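Local coordinates for protein YibA (Escherichia coli, PDB 1OYZ), which is of unknown function but folds as an all-helical chain containing HEAT repeats, and may have an oxidoreductase activity, at residues Leu31-Asn36 against Tyr68-Ile73; Cys196-Leu201 against Asp221-Ser226. All coordinates share one frame; numbering follows the deposited sequence.

Interaction 1: Leu31-Asn36 against Tyr68-Ile73; sequences LLDDHN and YIRRDI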
ATOM      1  N   LEU A  31      -5.646   3.222 -28.731  1.00 47.53           N
ATOM      2  CA  LEU A  31      -4.908   2.191 -28.005  1.00 46.07           C
ATOM      3  C   LEU A  31      -5.572   1.806 -26.681  1.00 45.57           C
ATOM      4  O   LEU A  31      -5.323   0.716 -26.150  1.00 42.85           O
ATOM      5  CB  LEU A  31      -3.461   2.649 -27.768  1.00 47.06           C
ATOM      6  CG  LEU A  31      -2.390   2.106 -28.727  1.00 48.62           C
ATOM      7  CD1 LEU A  31      -2.972   1.856 -30.107  1.00 49.82           C
ATOM      8  CD2 LEU A  31      -1.221   3.093 -28.805  1.00 50.09           C
ATOM      9  N   LEU A  32      -6.425   2.682 -26.150  1.00 43.14           N
ATOM     10  CA  LEU A  32      -7.091   2.352 -24.899  1.00 42.90           C
ATOM     11  C   LEU A  32      -7.974   1.131 -25.094  1.00 43.57           C
ATOM     12  O   LEU A  32      -8.288   0.440 -24.132  1.00 42.73           O
ATOM     13  CB  LEU A  32      -7.941   3.518 -24.401  1.00 41.30           C
ATOM     14  CG  LEU A  32      -7.163   4.799 -24.126  1.00 41.19           C
ATOM     15  CD1 LEU A  32      -8.134   5.880 -23.723  1.00 40.15           C
ATOM     16  CD2 LEU A  32      -6.097   4.553 -23.040  1.00 39.56           C
ATOM     17  N   ASP A  33      -8.357   0.869 -26.345  1.00 44.90           N
ATOM     18  CA  ASP A  33      -9.211  -0.270 -26.675  1.00 47.26           C
ATOM     19  C   ASP A  33      -8.453  -1.449 -27.241  1.00 49.19           C
ATOM     20  O   ASP A  33      -9.047  -2.323 -27.861  1.00 51.15           O
ATOM     21  CB  ASP A  33     -10.269   0.126 -27.689  1.00 46.40           C
ATOM     22  CG  ASP A  33     -11.232   1.120 -27.141  1.00 46.19           C
ATOM     23  OD1 ASP A  33     -11.500   1.050 -25.928  1.00 46.78           O
ATOM     24  OD2 ASP A  33     -11.729   1.953 -27.917  1.00 43.13           O
ATOM     25  N   ASP A  34      -7.144  -1.470 -27.048  1.00 50.11           N
ATOM     26  CA  ASP A  34      -6.330  -2.560 -27.553  1.00 49.89           C
ATOM     27  C   ASP A  34      -6.647  -3.823 -26.753  1.00 51.33           C
ATOM     28  O   ASP A  34      -7.133  -3.733 -25.627  1.00 50.32           O
ATOM     29  CB  ASP A  34      -4.859  -2.187 -27.414  1.00 48.33           C
ATOM     30  CG  ASP A  34      -3.960  -3.081 -28.213  1.00 48.52           C
ATOM     31  OD1 ASP A  34      -3.490  -4.099 -27.661  1.00 47.04           O
ATOM     32  OD2 ASP A  34      -3.735  -2.768 -29.406  1.00 48.46           O
ATOM     33  N   HIS A  35      -6.374  -4.999 -27.323  1.00 52.67           N
ATOM     34  CA  HIS A  35      -6.646  -6.250 -26.614  1.00 53.64           C
ATOM     35  C   HIS A  35      -5.576  -6.582 -25.582  1.00 52.55           C
ATOM     36  O   HIS A  35      -5.807  -7.398 -24.675  1.00 53.81           O
ATOM     37  CB  HIS A  35      -6.806  -7.418 -27.600  1.00 57.13           C
ATOM     38  CG  HIS A  35      -8.086  -7.372 -28.381  1.00 60.91           C
ATOM     39  ND1 HIS A  35      -9.316  -7.221 -27.780  1.00 63.38           N
ATOM     40  CD2 HIS A  35      -8.324  -7.456 -29.713  1.00 62.22           C
ATOM     41  CE1 HIS A  35     -10.263  -7.212 -28.709  1.00 62.92           C
ATOM     42  NE2 HIS A  35      -9.685  -7.353 -29.885  1.00 62.74           N
ATOM     43  N   ASN A  36      -4.412  -5.953 -25.709  1.00 49.02           N
ATOM     44  CA  ASN A  36      -3.338  -6.198 -24.757  1.00 49.03           C
ATOM     45  C   ASN A  36      -3.412  -5.205 -23.608  1.00 46.91           C
ATOM     46  O   ASN A  36      -3.506  -3.995 -23.807  1.00 47.35           O
ATOM     47  CB  ASN A  36      -1.956  -6.102 -25.403  1.00 50.89           C
ATOM     48  CG  ASN A  36      -0.845  -6.442 -24.417  1.00 52.76           C
ATOM     49  OD1 ASN A  36      -0.586  -7.618 -24.140  1.00 55.04           O
ATOM     50  ND2 ASN A  36      -0.207  -5.416 -23.856  1.00 52.19           N
ATOM     51  N   TYR A  68     -16.515  -2.802 -18.956  1.00 37.26           N
ATOM     52  CA  TYR A  68     -15.821  -2.516 -17.704  1.00 36.24           C
ATOM     53  C   TYR A  68     -14.352  -2.210 -17.910  1.00 34.01           C
ATOM     54  O   TYR A  68     -13.732  -1.547 -17.094  1.00 33.89           O
ATOM     55  CB  TYR A  68     -16.034  -3.660 -16.686  1.00 37.37           C
ATOM     56  CG  TYR A  68     -15.250  -4.899 -16.967  1.00 43.01           C
ATOM     57  CD1 TYR A  68     -15.560  -5.705 -18.060  1.00 43.51           C
ATOM     58  CD2 TYR A  68     -14.122  -5.216 -16.205  1.00 44.99           C
ATOM     59  CE1 TYR A  68     -14.770  -6.771 -18.395  1.00 46.15           C
ATOM     60  CE2 TYR A  68     -13.323  -6.294 -16.536  1.00 46.99           C
ATOM     61  CZ  TYR A  68     -13.645  -7.058 -17.634  1.00 47.12           C
ATOM     62  OH  TYR A  68     -12.812  -8.083 -18.022  1.00 50.75           O
ATOM     63  N   ILE A  69     -13.799  -2.669 -19.021  1.00 34.84           N
ATOM     64  CA  ILE A  69     -12.401  -2.401 -19.312  1.00 34.16           C
ATOM     65  C   ILE A  69     -12.242  -0.902 -19.559  1.00 33.38           C
ATOM     66  O   ILE A  69     -11.304  -0.272 -19.069  1.00 31.07           O
ATOM     67  CB  ILE A  69     -11.958  -3.206 -20.524  1.00 36.08           C
ATOM     68  CG1 ILE A  69     -12.155  -4.691 -20.213  1.00 37.97           C
ATOM     69  CG2 ILE A  69     -10.513  -2.883 -20.884  1.00 36.04           C
ATOM     70  CD1 ILE A  69     -11.726  -5.629 -21.314  1.00 40.33           C
ATOM     71  N   ARG A  70     -13.176  -0.325 -20.303  1.00 33.42           N
ATOM     72  CA  ARG A  70     -13.124   1.105 -20.545  1.00 32.61           C
ATOM     73  C   ARG A  70     -13.370   1.881 -19.270  1.00 30.24           C
ATOM     74  O   ARG A  70     -12.747   2.922 -19.065  1.00 28.72           O
ATOM     75  CB  ARG A  70     -14.141   1.536 -21.603  1.00 33.29           C
ATOM     76  CG  ARG A  70     -13.694   1.250 -23.022  1.00 38.07           C
ATOM     77  CD  ARG A  70     -14.730   1.770 -24.020  1.00 40.86           C
ATOM     78  NE  ARG A  70     -14.178   1.885 -25.370  1.00 42.76           N
ATOM     79  CZ  ARG A  70     -14.867   2.356 -26.411  1.00 44.33           C
ATOM     80  NH1 ARG A  70     -16.131   2.746 -26.257  1.00 40.62           N
ATOM     81  NH2 ARG A  70     -14.286   2.458 -27.602  1.00 45.65           N
ATOM     82  N   ARG A  71     -14.263   1.393 -18.411  1.00 28.91           N
ATOM     83  CA  ARG A  71     -14.542   2.127 -17.180  1.00 29.25           C
ATOM     84  C   ARG A  71     -13.314   2.134 -16.284  1.00 30.48           C
ATOM     85  O   ARG A  71     -12.968   3.145 -15.690  1.00 30.21           O
ATOM     86  CB  ARG A  71     -15.736   1.517 -16.423  1.00 30.17           C
ATOM     87  CG  ARG A  71     -17.089   1.712 -17.137  1.00 28.94           C
ATOM     88  CD  ARG A  71     -18.310   1.697 -16.185  1.00 29.93           C
ATOM     89  NE  ARG A  71     -18.448   0.465 -15.414  1.00 28.67           N
ATOM     90  CZ  ARG A  71     -18.794  -0.719 -15.916  1.00 30.64           C
ATOM     91  NH1 ARG A  71     -19.062  -0.875 -17.218  1.00 32.03           N
ATOM     92  NH2 ARG A  71     -18.810  -1.774 -15.122  1.00 32.30           N
ATOM     93  N   ASP A  72     -12.652   0.994 -16.205  1.00 29.74           N
ATOM     94  CA  ASP A  72     -11.475   0.859 -15.389  1.00 30.73           C
ATOM     95  C   ASP A  72     -10.404   1.834 -15.893  1.00 31.57           C
ATOM     96  O   ASP A  72      -9.870   2.644 -15.135  1.00 31.05           O
ATOM     97  CB  ASP A  72     -11.021  -0.592 -15.470  1.00 32.26           C
ATOM     98  CG  ASP A  72      -9.852  -0.885 -14.585  1.00 33.08           C
ATOM     99  OD1 ASP A  72      -9.920  -0.616 -13.380  1.00 34.28           O
ATOM    100  OD2 ASP A  72      -8.861  -1.400 -15.095  1.00 38.13           O
ATOM    101  N   ILE A  73     -10.121   1.763 -17.187  1.00 30.46           N
ATOM    102  CA  ILE A  73      -9.152   2.632 -17.819  1.00 30.14           C
ATOM    103  C   ILE A  73      -9.477   4.137 -17.649  1.00 28.74           C
ATOM    104  O   ILE A  73      -8.578   4.975 -17.476  1.00 27.93           O
ATOM    105  CB  ILE A  73      -9.054   2.292 -19.323  1.00 32.78           C
ATOM    106  CG1 ILE A  73      -7.729   1.589 -19.606  1.00 36.71           C
ATOM    107  CG2 ILE A  73      -9.233   3.532 -20.163  1.00 32.83           C
ATOM    108  CD1 ILE A  73      -6.475   2.351 -19.174  1.00 34.66           C
TER

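Interaction 2: Cys196-Leu201 against Asp221-Ser226; sequences CFVEML and DKRVLS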
ATOM      1  N   CYS A 196      -3.792  -7.807  18.295  1.00 27.49           N
ATOM      2  CA  CYS A 196      -3.838  -8.379  16.942  1.00 26.57           C
ATOM      3  C   CYS A 196      -2.415  -8.694  16.496  1.00 25.95           C
ATOM      4  O   CYS A 196      -2.200  -9.703  15.845  1.00 26.29           O
ATOM      5  CB  CYS A 196      -4.514  -7.435  15.935  1.00 28.87           C
ATOM      6  SG  CYS A 196      -6.339  -7.300  16.143  1.00 36.41           S
ATOM      7  N   PHE A 197      -1.446  -7.849  16.857  1.00 23.48           N
ATOM      8  CA  PHE A 197      -0.084  -8.137  16.466  1.00 28.28           C
ATOM      9  C   PHE A 197       0.418  -9.440  17.128  1.00 28.41           C
ATOM     10  O   PHE A 197       1.024 -10.271  16.440  1.00 30.43           O
ATOM     11  CB  PHE A 197       0.832  -6.952  16.793  1.00 33.22           C
ATOM     12  CG  PHE A 197       0.774  -5.836  15.771  1.00 32.06           C
ATOM     13  CD1 PHE A 197      -0.173  -5.850  14.754  1.00 35.55           C
ATOM     14  CD2 PHE A 197       1.665  -4.789  15.825  1.00 34.55           C
ATOM     15  CE1 PHE A 197      -0.227  -4.832  13.796  1.00 38.02           C
ATOM     16  CE2 PHE A 197       1.626  -3.756  14.874  1.00 37.20           C
ATOM     17  CZ  PHE A 197       0.677  -3.777  13.852  1.00 36.84           C
ATOM     18  N   VAL A 198       0.152  -9.633  18.428  1.00 26.81           N
ATOM     19  CA  VAL A 198       0.591 -10.859  19.121  1.00 26.33           C
ATOM     20  C   VAL A 198       0.064 -12.080  18.347  1.00 27.63           C
ATOM     21  O   VAL A 198       0.797 -13.030  18.074  1.00 25.07           O
ATOM     22  CB  VAL A 198       0.076 -10.879  20.618  1.00 28.05           C
ATOM     23  CG1 VAL A 198       0.291 -12.254  21.245  1.00 24.37           C
ATOM     24  CG2 VAL A 198       0.795  -9.802  21.442  1.00 22.67           C
ATOM     25  N   GLU A 199      -1.201 -12.020  17.931  1.00 29.29           N
ATOM     26  CA  GLU A 199      -1.787 -13.122  17.185  1.00 31.28           C
ATOM     27  C   GLU A 199      -1.108 -13.282  15.850  1.00 29.97           C
ATOM     28  O   GLU A 199      -0.964 -14.395  15.337  1.00 30.62           O
ATOM     29  CB  GLU A 199      -3.284 -12.891  16.948  1.00 35.67           C
ATOM     30  CG  GLU A 199      -4.077 -12.775  18.241  1.00 46.46           C
ATOM     31  CD  GLU A 199      -3.939 -14.025  19.107  1.00 50.71           C
ATOM     32  OE1 GLU A 199      -4.144 -13.941  20.342  1.00 54.90           O
ATOM     33  OE2 GLU A 199      -3.627 -15.098  18.543  1.00 54.15           O
HETATM   34  N   MSE A 200      -0.691 -12.171  15.266  1.00 29.09           N
HETATM   35  CA  MSE A 200      -0.032 -12.247  13.959  1.00 30.66           C
HETATM   36  C   MSE A 200       1.341 -12.906  14.059  1.00 28.25           C
HETATM   37  O   MSE A 200       1.915 -13.340  13.045  1.00 29.31           O
HETATM   38  CB  MSE A 200       0.026 -10.845  13.331  1.00 31.73           C
HETATM   39  CG  MSE A 200      -1.359 -10.397  12.964  1.00 35.63           C
HETATM   40 SE   MSE A 200      -1.627  -8.527  12.574  1.00 47.15          SE
HETATM   41  CE  MSE A 200      -2.142  -8.791  10.703  1.00 40.15           C
ATOM     42  N   LEU A 201       1.871 -13.004  15.276  1.00 27.69           N
ATOM     43  CA  LEU A 201       3.142 -13.699  15.431  1.00 26.30           C
ATOM     44  C   LEU A 201       2.977 -15.097  14.880  1.00 26.96           C
ATOM     45  O   LEU A 201       3.944 -15.696  14.429  1.00 28.47           O
ATOM     46  CB  LEU A 201       3.562 -13.755  16.882  1.00 27.25           C
ATOM     47  CG  LEU A 201       3.931 -12.349  17.341  1.00 31.36           C
ATOM     48  CD1 LEU A 201       4.447 -12.380  18.788  1.00 31.23           C
ATOM     49  CD2 LEU A 201       4.996 -11.789  16.401  1.00 27.96           C
ATOM     50  N   ASP A 221       6.467  -4.315  23.752  1.00 35.98           N
ATOM     51  CA  ASP A 221       5.572  -5.333  24.276  1.00 34.88           C
ATOM     52  C   ASP A 221       6.324  -6.670  24.347  1.00 33.25           C
ATOM     53  O   ASP A 221       6.620  -7.292  23.328  1.00 31.16           O
ATOM     54  CB  ASP A 221       4.347  -5.400  23.354  1.00 34.65           C
ATOM     55  CG  ASP A 221       3.208  -6.229  23.922  1.00 37.53           C
ATOM     56  OD1 ASP A 221       2.039  -5.808  23.725  1.00 35.22           O
ATOM     57  OD2 ASP A 221       3.478  -7.290  24.524  1.00 36.48           O
ATOM     58  N   LYS A 222       6.616  -7.102  25.566  1.00 31.16           N
ATOM     59  CA  LYS A 222       7.372  -8.321  25.775  1.00 32.36           C
ATOM     60  C   LYS A 222       6.751  -9.607  25.286  1.00 29.96           C
ATOM     61  O   LYS A 222       7.410 -10.637  25.255  1.00 31.56           O
ATOM     62  CB  LYS A 222       7.790  -8.388  27.246  1.00 34.55           C
ATOM     63  CG  LYS A 222       8.890  -7.359  27.502  1.00 37.19           C
ATOM     64  CD  LYS A 222       8.994  -6.863  28.945  1.00 40.15           C
ATOM     65  CE  LYS A 222      10.241  -6.003  29.112  1.00 38.79           C
ATOM     66  NZ  LYS A 222      10.323  -5.445  30.465  1.00 40.84           N
ATOM     67  N   ARG A 223       5.494  -9.574  24.859  1.00 29.75           N
ATOM     68  CA  ARG A 223       4.954 -10.817  24.338  1.00 28.54           C
ATOM     69  C   ARG A 223       5.652 -11.221  23.021  1.00 27.99           C
ATOM     70  O   ARG A 223       5.454 -12.333  22.527  1.00 26.54           O
ATOM     71  CB  ARG A 223       3.435 -10.729  24.166  1.00 29.17           C
ATOM     72  CG  ARG A 223       2.712 -10.710  25.522  1.00 29.87           C
ATOM     73  CD  ARG A 223       1.961  -9.427  25.718  1.00 33.87           C
ATOM     74  NE  ARG A 223       0.786  -9.371  24.864  1.00 39.26           N
ATOM     75  CZ  ARG A 223       0.098  -8.265  24.597  1.00 42.29           C
ATOM     76  NH1 ARG A 223       0.470  -7.102  25.114  1.00 46.17           N
ATOM     77  NH2 ARG A 223      -0.982  -8.325  23.838  1.00 44.31           N
ATOM     78  N   VAL A 224       6.503 -10.364  22.458  1.00 25.91           N
ATOM     79  CA  VAL A 224       7.181 -10.772  21.213  1.00 26.21           C
ATOM     80  C   VAL A 224       8.465 -11.571  21.515  1.00 26.92           C
ATOM     81  O   VAL A 224       8.990 -12.261  20.662  1.00 28.97           O
ATOM     82  CB  VAL A 224       7.536  -9.519  20.313  1.00 25.76           C
ATOM     83  CG1 VAL A 224       8.821  -8.826  20.822  1.00 24.71           C
ATOM     84  CG2 VAL A 224       7.678  -9.928  18.836  1.00 25.33           C
ATOM     85  N   LEU A 225       8.968 -11.475  22.739  1.00 30.62           N
ATOM     86  CA  LEU A 225      10.217 -12.149  23.111  1.00 32.98           C
ATOM     87  C   LEU A 225      10.487 -13.551  22.594  1.00 32.86           C
ATOM     88  O   LEU A 225      11.536 -13.832  21.988  1.00 31.33           O
ATOM     89  CB  LEU A 225      10.368 -12.199  24.627  1.00 36.95           C
ATOM     90  CG  LEU A 225      11.233 -11.115  25.255  1.00 40.54           C
ATOM     91  CD1 LEU A 225      12.566 -11.010  24.526  1.00 35.02           C
ATOM     92  CD2 LEU A 225      10.481  -9.799  25.183  1.00 42.56           C
ATOM     93  N   SER A 226       9.559 -14.453  22.854  1.00 31.43           N
ATOM     94  CA  SER A 226       9.771 -15.830  22.428  1.00 33.25           C
ATOM     95  C   SER A 226      10.033 -15.986  20.919  1.00 31.72           C
ATOM     96  O   SER A 226      10.991 -16.634  20.508  1.00 31.36           O
ATOM     97  CB  SER A 226       8.570 -16.681  22.844  1.00 32.91           C
ATOM     98  OG  SER A 226       8.921 -18.051  22.799  1.00 38.97           O
TER

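Interaction 1: Leu31-Asn36 against Tyr68-Ile73
Arg70, near the start of helix 68-80, reaches across to Asp33 in the loop that follows helix 25-31. Its CB carries CG anti to the carbonyl carbon (chi1 -79°), and from CG to NE the chain is extended, which carries the guanidinium to Asp33, the side chains crossing obliquely. CG and CD pass Asp33 OD1 at 3.6 Å and 3.8 Å. Beyond them NE gives a nearly straight hydrogen bond to Asp33 OD1, 2.9 Å long, and NH2 gives one of 2.6 Å to Asp33 OD2. This is a side-on, two-pronged salt bridge. The oxygens lie almost in the guanidinium plane, yet the carboxylate is turned 31° against it, and NH2 meets OD2 from above the carboxylate plane. NH1 turns to a second acid, Asp65. Further in, Leu32 CD2 faces Ile73 CG2 at 4.4 Å, a loose apolar contact that Phe62 of helix 53-63 helps to cover; branched aliphatic chains suit this buried side. A leucine in place of Arg70 would probably leave the carboxylates of Asp33 and Asp65 without their shared cation. Two acids paired with one guanidinium would probably fix it and offset its charge, at the partly exposed border of an apolar contact.

Interaction 2: Cys196-Leu201 against Asp221-Ser226
In what is probably a continuation of the HEAT-like solenoid, the end of helix 191-200 packs beside the turn leading into helix 225-232. Val198 and Arg223 form the outer part. Chi1 of 169° sets Val198 CG1 anti to the backbone N and leaves CG2 anti to the carbonyl carbon, pointing at Arg223. Val198 CG2 approaches the guanidinium obliquely, 3.3 Å from Arg223 NH2 and 3.4 Å from Arg223 NE, and also lies against Arg223 CB at 3.9 Å. The arginine chain is bent at chi2 and chi3; its NH1 forms a salt bridge with Asp221 OD1, while NH2 pairs with Asp195. A long, flexible cation suits this exposed place, since it can cover a valine methyl and still reach two acids. Deeper in, Leu201 crosses Val224 at about a right angle. Leu201 CD1 and CD2 both lie 4.1 Å from Val224 CG2, and Leu201 CD1 is 3.9 Å from Arg223 O. A branched apolar residue fits this buried spot, which Ile213 also touches. Asp221 OD2 accepts from Arg223 N in an Asx turn, though the local geometry of Asp221 is less sure. Apolar packing inside and an arginine along the exposed border fit the stacking of neighbouring helices in an alpha solenoid.

Interaction 1 comes first along the chain and closes before interaction 2 opens. Their centres are 45 Å apart and their nearest atoms about 27 Å, on opposite sides of the centre of the chain, and they share no helix. Interaction 1 ties the loop between helices 25-31 and 37-50 to helix 68-80; interaction 2 brings helix 191-200 against the turn leading into helix 225-232. Each joins helical elements close in sequence, as expected in an alpha solenoid, and helices 88-101 through 173-186 lie between the two sites in sequence. Such an elongated, all-helical fold is held together by successive local contacts, of which these two are separate examples, one near the N-terminal end, the other in the C-terminal third.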